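Local atomic coordinates of coenzyme F420-dependent N(5),N(10)-methenyltetrahydromethanopterin reductase-related protein (Desulfurobacterium thermolithotrophum DSM 11699, PDB entry 6HUZ), a protein that uses tetrahydrofolate derivatives as substrates and, as a bacterial paralog of [Fe]-hydrogenase, binds the iron-guanylylpyridinol cofactor. Residues F142-P147 against E197-V202; K179-A184 against A191-A196; K222-R225 against K229-R232. All blocks are in the same frame, centred on the assembly; numbering follows the deposited sequence. Where two conformers were deposited one is given.

Interaction 1 (F142-P147 against E197-V202); sequences FSTMHP and ELVSPV. With FE9 (iron-guanylyl pyridinol cofactor), chain B.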
loop_
_atom_site.group_PDB
_atom_site.type_symbol
_atom_site.label_atom_id
_atom_site.label_comp_id
_atom_site.label_asym_id
_atom_site.label_seq_id
_atom_site.Cartn_x
_atom_site.Cartn_y
_atom_site.Cartn_z
ATOM N N PHE A 142 20.928 6.661 -18.687
ATOM C CA PHE A 142 19.689 7.207 -18.115
ATOM C C PHE A 142 19.667 7.010 -16.633
ATOM O O PHE A 142 19.807 5.890 -16.172
ATOM C CB PHE A 142 18.465 6.521 -18.728
ATOM C CG PHE A 142 18.337 6.905 -20.173
ATOM C CD1 PHE A 142 19.013 6.204 -21.155
ATOM C CD2 PHE A 142 17.591 8.012 -20.549
ATOM C CE1 PHE A 142 18.899 6.564 -22.483
ATOM C CE2 PHE A 142 17.495 8.375 -21.874
ATOM C CZ PHE A 142 18.152 7.652 -22.831
ATOM N N SER A 143 19.493 8.086 -15.877
ATOM C CA SER A 143 19.455 8.011 -14.417
ATOM C C SER A 143 18.696 9.224 -13.899
ATOM O O SER A 143 17.865 9.762 -14.630
ATOM C CB SER A 143 20.870 7.968 -13.855
ATOM O OG SER A 143 20.893 7.797 -12.449
ATOM N N THR A 144 18.944 9.649 -12.652
ATOM C CA THR A 144 18.217 10.774 -12.067
ATOM C C THR A 144 19.082 11.610 -11.154
ATOM O O THR A 144 20.093 11.153 -10.634
ATOM C CB THR A 144 17.002 10.281 -11.127
ATOM O OG1 THR A 144 17.475 9.583 -9.954
ATOM C CG2 THR A 144 15.980 9.382 -11.832
ATOM N N MET A 145 18.645 12.854 -10.940
ATOM C CA MET A 145 19.280 13.766 -10.005
ATOM C C MET A 145 18.055 14.338 -9.311
ATOM O O MET A 145 17.785 15.528 -9.378
ATOM C CB MET A 145 20.157 14.824 -10.701
ATOM C CG MET A 145 21.565 14.291 -11.054
ATOM S SD MET A 145 22.643 13.815 -9.673
ATOM C CE MET A 145 23.069 15.348 -9.019
ATOM N N HIS A 146 17.288 13.437 -8.652
ATOM C CA HIS A 146 16.059 13.793 -7.969
ATOM C C HIS A 146 16.411 14.474 -6.637
ATOM O O HIS A 146 16.978 13.836 -5.751
ATOM C CB HIS A 146 15.180 12.557 -7.763
ATOM C CG HIS A 146 13.773 12.893 -7.407
ATOM N ND1 HIS A 146 13.484 13.866 -6.467
ATOM C CD2 HIS A 146 12.614 12.358 -7.858
ATOM C CE1 HIS A 146 12.165 13.880 -6.363
ATOM N NE2 HIS A 146 11.602 13.005 -7.195
ATOM N N PRO A 147 16.084 15.783 -6.514
ATOM C CA PRO A 147 16.399 16.508 -5.272
ATOM C C PRO A 147 15.613 16.061 -4.046
ATOM O O PRO A 147 16.099 16.288 -2.937
ATOM C CB PRO A 147 16.113 17.967 -5.620
ATOM C CG PRO A 147 15.175 17.934 -6.757
ATOM C CD PRO A 147 15.387 16.647 -7.498
ATOM N N GLU A 197 13.190 2.231 -10.209
ATOM C CA GLU A 197 11.749 2.296 -10.006
ATOM C C GLU A 197 11.329 2.928 -8.669
ATOM O O GLU A 197 10.212 3.426 -8.557
ATOM C CB GLU A 197 11.155 0.899 -10.140
ATOM C CG GLU A 197 9.661 0.877 -10.372
ATOM C CD GLU A 197 9.101 -0.527 -10.466
ATOM O OE1 GLU A 197 9.758 -1.473 -9.967
ATOM O OE2 GLU A 197 7.998 -0.681 -11.040
ATOM N N LEU A 198 12.217 2.926 -7.685
ATOM C CA LEU A 198 11.918 3.458 -6.352
ATOM C C LEU A 198 12.218 4.922 -6.173
ATOM O O LEU A 198 11.795 5.490 -5.158
ATOM C CB LEU A 198 12.687 2.629 -5.298
ATOM C CG LEU A 198 12.419 1.100 -5.342
ATOM C CD1 LEU A 198 13.021 0.384 -4.134
ATOM C CD2 LEU A 198 10.953 0.789 -5.407
ATOM N N VAL A 199 12.970 5.555 -7.114
ATOM C CA VAL A 199 13.288 6.978 -6.987
ATOM C C VAL A 199 11.975 7.786 -6.885
ATOM O O VAL A 199 11.840 8.615 -5.979
ATOM C CB VAL A 199 14.217 7.463 -8.128
ATOM C CG1 VAL A 199 14.316 8.996 -8.159
ATOM C CG2 VAL A 199 15.610 6.828 -7.982
ATOM N N SER A 200 11.008 7.563 -7.788
ATOM C CA SER A 200 9.743 8.314 -7.711
ATOM C C SER A 200 8.939 8.133 -6.359
ATOM O O SER A 200 8.622 9.133 -5.713
ATOM C CB SER A 200 8.856 7.960 -8.914
ATOM O OG SER A 200 7.507 8.378 -8.783
ATOM N N PRO A 201 8.588 6.907 -5.908
ATOM C CA PRO A 201 7.827 6.785 -4.647
ATOM C C PRO A 201 8.593 7.291 -3.421
ATOM O O PRO A 201 7.987 7.683 -2.425
ATOM C CB PRO A 201 7.504 5.282 -4.561
ATOM C CG PRO A 201 8.521 4.604 -5.393
ATOM C CD PRO A 201 8.820 5.591 -6.529
ATOM N N VAL A 202 9.921 7.300 -3.483
ATOM C CA VAL A 202 10.723 7.802 -2.352
ATOM C C VAL A 202 10.950 9.320 -2.443
ATOM O O VAL A 202 10.864 9.995 -1.419
ATOM C CB VAL A 202 12.066 7.030 -2.216
ATOM C CG1 VAL A 202 12.982 7.685 -1.170
ATOM C CG2 VAL A 202 11.814 5.546 -1.849
HETATM O O2 FE9 B . 8.063 21.157 -7.895
HETATM FE FE FE9 B . 10.378 18.923 -7.672
HETATM C C1F FE9 B . 11.295 20.325 -6.932
HETATM O O1F FE9 B . 11.866 21.189 -6.475
HETATM C C2F FE9 B . 11.120 17.823 -6.403
HETATM O O2F FE9 B . 11.610 17.151 -5.638
HETATM C C8 FE9 B . 11.711 18.490 -8.963
HETATM O O18 FE9 B . 12.686 17.809 -8.700
HETATM C C7 FE9 B . 11.525 19.012 -10.378
HETATM C C6 FE9 B . 10.388 19.990 -10.306
HETATM N N1 FE9 B . 9.712 20.105 -9.080
HETATM C C5 FE9 B . 10.031 20.803 -11.480
HETATM C C5M FE9 B . 10.766 20.602 -12.775
HETATM C C4 FE9 B . 8.919 21.759 -11.354
HETATM C C3 FE9 B . 8.201 21.871 -10.054
HETATM C C3M FE9 B . 7.067 22.841 -9.843
HETATM C C2 FE9 B . 8.657 21.004 -8.904
HETATM O O3P FE9 B . 8.556 22.437 -12.478
HETATM P P1 FE9 B . 8.956 23.975 -12.764
HETATM O O1P FE9 B . 9.309 24.626 -11.513
HETATM O O2P FE9 B . 7.622 24.707 -13.314
HETATM O "O5'" FE9 B . 10.165 23.928 -13.801
HETATM C "C5'" FE9 B . 9.994 23.559 -15.160
HETATM C "C4'" FE9 B . 10.896 24.483 -15.970
HETATM O "O4'" FE9 B . 10.916 24.060 -17.328
HETATM C "C1'" FE9 B . 11.044 25.219 -18.141
HETATM C "C2'" FE9 B . 10.156 26.233 -17.453
HETATM O "O2'" FE9 B . 10.433 27.595 -17.810
HETATM C "C3'" FE9 B . 10.413 25.933 -15.981
HETATM O "O3'" FE9 B . 11.422 26.770 -15.414
HETATM N N9A FE9 B . 10.707 24.886 -19.538
HETATM C C4A FE9 B . 11.625 24.487 -20.387
HETATM N N3A FE9 B . 12.969 24.355 -20.299
HETATM C C2A FE9 B . 13.658 23.975 -21.395
HETATM N N2A FE9 B . 14.993 23.816 -21.253
HETATM N N1A FE9 B . 13.088 23.732 -22.591
HETATM C C6A FE9 B . 11.770 23.890 -22.805
HETATM O O6A FE9 B . 11.256 23.645 -23.909
HETATM C C5A FE9 B . 10.934 24.271 -21.665
HETATM N N7A FE9 B . 9.630 24.505 -21.449
HETATM C C8A FE9 B . 9.506 24.876 -20.149
HETATM O O HOH W 1 8.357 18.873 -6.689
#

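Interaction 2 (K179-A184 against A191-A196); sequences KLKKLA and AYLLPA. With EDO (1,2-ethanediol), chain F.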
loop_
_atom_site.group_PDB
_atom_site.type_symbol
_atom_site.label_atom_id
_atom_site.label_comp_id
_atom_site.label_asym_id
_atom_site.label_seq_id
_atom_site.Cartn_x
_atom_site.Cartn_y
_atom_site.Cartn_z
ATOM N N LYS A 179 29.720 9.874 -11.935
ATOM C CA LYS A 179 29.663 11.304 -12.255
ATOM C C LYS A 179 28.539 11.970 -11.459
ATOM O O LYS A 179 28.746 13.046 -10.918
ATOM C CB LYS A 179 29.445 11.534 -13.754
ATOM C CG LYS A 179 30.667 11.247 -14.608
ATOM C CD LYS A 179 30.467 11.752 -16.008
ATOM C CE LYS A 179 31.400 11.082 -16.988
ATOM N NZ LYS A 179 31.321 11.709 -18.336
ATOM N N LEU A 180 27.361 11.312 -11.365
ATOM C CA LEU A 180 26.216 11.852 -10.638
ATOM C C LEU A 180 26.538 11.928 -9.165
ATOM O O LEU A 180 26.301 12.964 -8.536
ATOM C CB LEU A 180 24.973 10.990 -10.898
ATOM C CG LEU A 180 24.584 10.899 -12.379
ATOM C CD1 LEU A 180 23.277 10.160 -12.553
ATOM C CD2 LEU A 180 24.516 12.282 -13.016
ATOM N N LYS A 181 27.116 10.846 -8.614
ATOM C CA LYS A 181 27.520 10.823 -7.210
ATOM C C LYS A 181 28.461 12.008 -6.919
ATOM O O LYS A 181 28.344 12.633 -5.864
ATOM C CB LYS A 181 28.254 9.516 -6.875
ATOM C CG LYS A 181 27.331 8.350 -6.640
ATOM C CD LYS A 181 28.104 7.028 -6.555
ATOM C CE LYS A 181 28.928 6.895 -5.292
ATOM N NZ LYS A 181 29.608 5.565 -5.219
ATOM N N LYS A 182 29.394 12.305 -7.849
ATOM C CA LYS A 182 30.349 13.412 -7.696
ATOM C C LYS A 182 29.606 14.754 -7.699
ATOM O O LYS A 182 29.875 15.596 -6.846
ATOM C CB LYS A 182 31.433 13.348 -8.785
ATOM C CG LYS A 182 32.560 14.348 -8.585
ATOM C CD LYS A 182 33.787 13.992 -9.412
ATOM C CE LYS A 182 34.566 15.197 -9.909
ATOM N NZ LYS A 182 34.897 16.162 -8.826
ATOM N N LEU A 183 28.637 14.956 -8.622
ATOM C CA LEU A 183 27.874 16.209 -8.632
ATOM C C LEU A 183 27.259 16.422 -7.236
ATOM O O LEU A 183 27.329 17.536 -6.703
ATOM C CB LEU A 183 26.780 16.213 -9.725
ATOM C CG LEU A 183 27.314 16.383 -11.148
ATOM C CD1 LEU A 183 26.190 16.357 -12.183
ATOM C CD2 LEU A 183 28.120 17.665 -11.292
ATOM N N ALA A 184 26.706 15.342 -6.626
ATOM C CA ALA A 184 26.116 15.400 -5.302
ATOM C C ALA A 184 27.157 15.693 -4.211
ATOM O O ALA A 184 27.025 16.682 -3.485
ATOM C CB ALA A 184 25.396 14.082 -4.996
ATOM N N ALA A 191 24.659 11.404 -1.580
ATOM C CA ALA A 191 24.180 10.686 -2.790
ATOM C C ALA A 191 23.403 9.400 -2.356
ATOM O O ALA A 191 24.006 8.466 -1.823
ATOM C CB ALA A 191 25.356 10.279 -3.656
ATOM N N TYR A 192 22.088 9.339 -2.592
ATOM C CA TYR A 192 21.318 8.143 -2.225
ATOM C C TYR A 192 21.076 7.334 -3.497
ATOM O O TYR A 192 20.263 7.732 -4.323
ATOM C CB TYR A 192 19.978 8.534 -1.580
ATOM C CG TYR A 192 20.113 9.093 -0.180
ATOM C CD1 TYR A 192 20.709 8.348 0.837
ATOM C CD2 TYR A 192 19.615 10.347 0.139
ATOM C CE1 TYR A 192 20.805 8.847 2.134
ATOM C CE2 TYR A 192 19.727 10.863 1.423
ATOM C CZ TYR A 192 20.314 10.111 2.419
ATOM O OH TYR A 192 20.430 10.639 3.681
ATOM N N LEU A 193 21.768 6.196 -3.658
ATOM C CA LEU A 193 21.605 5.355 -4.856
ATOM C C LEU A 193 20.430 4.382 -4.678
ATOM O O LEU A 193 20.509 3.458 -3.869
ATOM C CB LEU A 193 22.893 4.554 -5.118
ATOM C CG LEU A 193 24.195 5.374 -5.166
ATOM C CD1 LEU A 193 25.378 4.490 -5.502
ATOM C CD2 LEU A 193 24.093 6.478 -6.132
ATOM N N LEU A 194 19.360 4.557 -5.439
ATOM C CA LEU A 194 18.203 3.665 -5.327
ATOM C C LEU A 194 17.879 2.930 -6.616
ATOM O O LEU A 194 18.180 3.419 -7.695
ATOM C CB LEU A 194 16.935 4.489 -4.983
ATOM C CG LEU A 194 17.000 5.431 -3.794
ATOM C CD1 LEU A 194 15.638 6.035 -3.558
ATOM C CD2 LEU A 194 17.440 4.740 -2.553
ATOM N N PRO A 195 17.201 1.768 -6.522
ATOM C CA PRO A 195 16.762 1.099 -7.749
ATOM C C PRO A 195 15.926 2.155 -8.500
ATOM O O PRO A 195 15.140 2.914 -7.899
ATOM C CB PRO A 195 15.889 -0.060 -7.243
ATOM C CG PRO A 195 16.294 -0.274 -5.842
ATOM C CD PRO A 195 16.738 1.061 -5.313
ATOM N N ALA A 196 16.099 2.225 -9.804
ATOM C CA ALA A 196 15.400 3.224 -10.614
ATOM C C ALA A 196 13.880 3.344 -10.369
ATOM O O ALA A 196 13.346 4.456 -10.312
ATOM C CB ALA A 196 15.683 2.966 -12.085
HETATM C C1 EDO F . 32.272 10.873 -6.070
HETATM O O1 EDO F . 31.427 11.250 -4.979
HETATM C C2 EDO F . 31.518 9.890 -6.983
HETATM O O2 EDO F . 32.283 9.503 -8.118
#

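Interaction 3 (K222-R225 against K229-R232); sequences KVSR and KTKR. With GUE (5,10-Methenyltetrahydrofolate), chain C.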
loop_
_atom_site.group_PDB
_atom_site.type_symbol
_atom_site.label_atom_id
_atom_site.label_comp_id
_atom_site.label_asym_id
_atom_site.label_seq_id
_atom_site.Cartn_x
_atom_site.Cartn_y
_atom_site.Cartn_z
ATOM N N LYS A 222 5.996 -4.525 14.979
ATOM C CA LYS A 222 6.408 -4.545 16.410
ATOM C C LYS A 222 5.263 -5.038 17.323
ATOM O O LYS A 222 5.511 -5.807 18.250
ATOM C CB LYS A 222 6.898 -3.157 16.847
ATOM C CG LYS A 222 8.324 -2.854 16.380
ATOM C CD LYS A 222 8.527 -1.387 16.062
ATOM C CE LYS A 222 8.312 -0.478 17.242
ATOM N NZ LYS A 222 7.670 0.793 16.830
ATOM N N VAL A 223 4.006 -4.609 17.062
ATOM C CA VAL A 223 2.863 -5.071 17.873
ATOM C C VAL A 223 2.712 -6.579 17.663
ATOM O O VAL A 223 2.492 -7.317 18.610
ATOM C CB VAL A 223 1.549 -4.354 17.483
ATOM C CG1 VAL A 223 0.351 -4.980 18.213
ATOM C CG2 VAL A 223 1.629 -2.869 17.789
ATOM N N SER A 224 2.823 -7.046 16.414
ATOM C CA SER A 224 2.707 -8.483 16.092
ATOM C C SER A 224 3.782 -9.345 16.769
ATOM O O SER A 224 3.472 -10.397 17.315
ATOM C CB SER A 224 2.800 -8.686 14.581
ATOM O OG SER A 224 1.614 -8.180 14.000
ATOM N N ARG A 225 5.030 -8.900 16.716
ATOM C CA ARG A 225 6.185 -9.590 17.295
ATOM C C ARG A 225 6.134 -9.619 18.818
ATOM O O ARG A 225 6.352 -10.674 19.428
ATOM C CB ARG A 225 7.488 -8.858 16.836
ATOM C CG ARG A 225 8.825 -9.270 17.511
ATOM C CD ARG A 225 9.959 -8.231 17.288
ATOM N NE ARG A 225 9.769 -7.005 18.079
ATOM C CZ ARG A 225 10.446 -5.868 17.928
ATOM N NH1 ARG A 225 11.395 -5.769 17.006
ATOM N NH2 ARG A 225 10.176 -4.817 18.698
ATOM N N LYS A 229 2.301 -11.939 19.443
ATOM C CA LYS A 229 3.187 -13.113 19.411
ATOM C C LYS A 229 2.776 -14.054 18.234
ATOM O O LYS A 229 2.727 -15.283 18.362
ATOM C CB LYS A 229 3.255 -13.806 20.779
ATOM C CG LYS A 229 4.120 -13.007 21.771
ATOM C CD LYS A 229 3.682 -13.210 23.222
ATOM C CE LYS A 229 4.587 -12.510 24.206
ATOM N NZ LYS A 229 4.074 -12.625 25.601
ATOM N N THR A 230 2.468 -13.420 17.086
ATOM C CA THR A 230 2.049 -14.111 15.851
ATOM C C THR A 230 3.275 -14.377 14.958
ATOM O O THR A 230 4.341 -13.840 15.246
ATOM C CB THR A 230 0.903 -13.338 15.149
ATOM O OG1 THR A 230 0.360 -14.178 14.128
ATOM C CG2 THR A 230 1.353 -12.017 14.533
ATOM N N LYS A 231 3.131 -15.204 13.896
ATOM C CA LYS A 231 4.234 -15.564 12.976
ATOM C C LYS A 231 4.622 -14.433 12.005
ATOM O O LYS A 231 3.758 -13.684 11.534
ATOM C CB LYS A 231 3.831 -16.768 12.100
ATOM C CG LYS A 231 3.781 -18.108 12.784
ATOM C CD LYS A 231 3.255 -19.177 11.819
ATOM C CE LYS A 231 2.550 -20.326 12.513
ATOM N NZ LYS A 231 3.416 -21.529 12.650
ATOM N N ARG A 232 5.920 -14.347 11.659
ATOM C CA ARG A 232 6.433 -13.336 10.715
ATOM C C ARG A 232 5.703 -13.463 9.394
ATOM O O ARG A 232 5.295 -12.465 8.796
ATOM C CB ARG A 232 7.937 -13.567 10.480
ATOM C CG ARG A 232 8.550 -12.665 9.410
ATOM C CD ARG A 232 9.036 -11.334 9.916
ATOM N NE ARG A 232 9.893 -10.728 8.890
ATOM C CZ ARG A 232 11.206 -10.879 8.827
ATOM N NH1 ARG A 232 11.897 -10.321 7.841
ATOM N NH2 ARG A 232 11.845 -11.592 9.750
HETATM N N1 GUE C . -8.405 -6.727 16.264
HETATM C C2 GUE C . -8.913 -6.881 15.012
HETATM N N3 GUE C . -8.766 -8.002 14.296
HETATM C C4 GUE C . -8.130 -9.071 14.742
HETATM C C6 GUE C . -6.932 -10.078 18.221
HETATM C "C1'" GUE C . -2.818 -14.725 16.487
HETATM C "C2'" GUE C . -2.951 -13.746 15.495
HETATM C "C3'" GUE C . -3.750 -12.620 15.718
HETATM C "C4'" GUE C . -4.448 -12.467 16.928
HETATM C "C5'" GUE C . -4.328 -13.469 17.904
HETATM O O4 GUE C . -8.046 -10.090 14.023
HETATM C C4A GUE C . -7.576 -8.998 16.111
HETATM N N5 GUE C . -6.814 -9.961 16.774
HETATM C C7 GUE C . -6.494 -8.705 18.717
HETATM N N8 GUE C . -7.250 -7.619 18.102
HETATM C C8A GUE C . -7.748 -7.744 16.847
HETATM N N2 GUE C . -9.563 -5.819 14.477
HETATM C C9 GUE C . -5.750 -11.015 18.515
HETATM N N10 GUE C . -5.330 -11.384 17.165
HETATM C "C6'" GUE C . -3.516 -14.580 17.682
HETATM C C11 GUE C . -1.956 -15.949 16.260
HETATM O O11 GUE C . -1.108 -15.956 15.380
HETATM N N GUE C . -2.160 -17.029 17.025
HETATM C CA GUE C . -1.504 -18.312 16.767
HETATM C C GUE C . -2.508 -19.435 16.598
HETATM O OX1 GUE C . -3.629 -19.348 17.163
HETATM O OX2 GUE C . -2.213 -20.426 15.894
HETATM C CB GUE C . -0.468 -18.648 17.845
HETATM C CG GUE C . -0.323 -17.568 18.924
HETATM C CD GUE C . 0.608 -17.981 20.057
HETATM O OE1 GUE C . 1.466 -17.144 20.451
HETATM O OE2 GUE C . 0.478 -19.127 20.564
HETATM C C1 GUE C . -5.910 -10.698 16.255
#

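Interaction 1 (F142-P147 against E197-V202)
Thr144 OG1 is gripped by the backbone of a neighbouring strand, hydrogen-bonding to Leu160 O and more weakly to Ala162 N, while OG1 also lies against the methyls of Val199. Held between its own backbone N and carbonyl carbon (chi1 66°), OG1 lies 3.7 Å from Val199 CG1, the two side chains meeting tip to tip. Threonine suits a buried place of this kind, because its hydroxyl can be satisfied by main chain and its methyl can join the apolar layer. Val199 CG1 also rests 3.7 Å from His146 CB and 3.8 Å from His146 CD2, an oblique approach in which the two side chains slide past each other in opposite directions.

A chi1 of -165° sets CG of His146 opposite the main-chain N and carries the imidazole off the strand end toward the iron-guanylylpyridinol cofactor, where His146 CE1 comes within 3.4 Å of O2F, the oxygen of a carbonyl ligand. Two bonds fix the rotation of the ring: NE2 pairs with Asp204 OD1, and ND1 with Ala148 N. Ser200 OG hydrogen-bonds to OD2 of the same aspartate, a second-shell link from helix 196-203. Beside the histidine, Pro147 CG packs 3.2 Å from the cofactor's acyl oxygen O18. A water 2.2 Å from the iron donates to the pyridinol oxygen O2.

Strand 141-144, the last strand of the parallel sheet, thus leads into the cofactor site, with helix 196-203 packed beside strand 158-163 and helix 121-127 also lying against Thr144.

Interaction 2 (K179-A184 against A191-A196)
Ala184 and Ala191 form the close, sheltered end of the contact, their methyls 4.0 Å apart, CB to CB. Both CB atoms point across the interface, and so small a side chain on each partner lets a helix turn come near the start of the strand: the CA atoms of Lys181 and Ala191 are only 5.5 Å apart. Along the strand the two backbones diverge, and longer side chains bridge the difference. Lys181 CG lies 3.8 Å from Leu193 CD2, and its CD touches Leu193 CD1 at 3.9 Å, the two chains crossing at about a right angle.

This is the return leg of a beta-alpha-beta unit, in which helix 174-186 connects the parallel strands 158-163 and 190-195. Over 179-184 and 191-195 the N-to-C directions differ by 149° and the axes come within 8.6 Å.

Toward solvent the contact is looser. Lysine serves there because its methylenes can pack on leucine while the ammonium stays at the surface; a bend at chi3 (71°) turns the end of the chain, and NZ makes a long, weak ion pair with Glu178 OE2. A 1,2-ethanediol, probably from the crystallisation liquor, rests against Lys181 CB and gives Lys181 O one weak hydrogen bond.

Interaction 3 (K222-R225 against K229-R232)
The C-terminal end of helix 207-228 and the short turn into helix 232-262 form this contact, which borders a bound 5,10-methenyltetrahydrofolate. Ser224 O, in the last turns of the helix, accepts from two successive amides. Thr230 N donates at 3.2 Å in a fairly straight bond (157°); Lys229 N comes to 2.9 Å but is bent and weak. Lys229 ends the helix by taking left-handed backbone angles (phi 62°), which swings the chain back across that carbonyl. Its CG then lies 4.0 Å from Arg225 O.

Thr230 uses both branches. Its methyl CG2 packs 3.6 Å from Ser224 CB, while OG1, anti to the backbone N (chi1 -168°), faces the ligand and donates a 2.6 Å hydrogen bond to O11, the benzoyl amide oxygen. A valine here would probably leave O11 without this donor and the benzoyl linker less firmly held. The second subunit completes the site with Gly203 O and Lys17 NZ, and its Glu300 makes a salt bridge with Arg225.

The chemistry implies a division of labour: main-chain bonds fix the turn, and the threonine hydroxyl so placed holds the linker between the pterin and glutamate ends of the folate.

Overall arrangement
Interactions 1 and 2 belong to one region: strand 190-195 runs straight into helix 196-203, interaction 2 is nested within the chain loop closed by interaction 1, and Leu180 packs on Ser143 and Met145, Leu183 on Met145. Interaction 1 is buried and mixes apolar contact with polar groups satisfied from neighbouring segments, beside the cofactor; interaction 2 is almost wholly aliphatic and shades into a charged surface. Interaction 3 lies apart, its centre about 33 Å from that of interaction 1, and depends on main-chain hydrogen bonds at a partly exposed helix end. All three touch the second subunit; interaction 1, through His146, and interaction 3, through Thr230, each lie beside a bound methenyltetrahydrofolate.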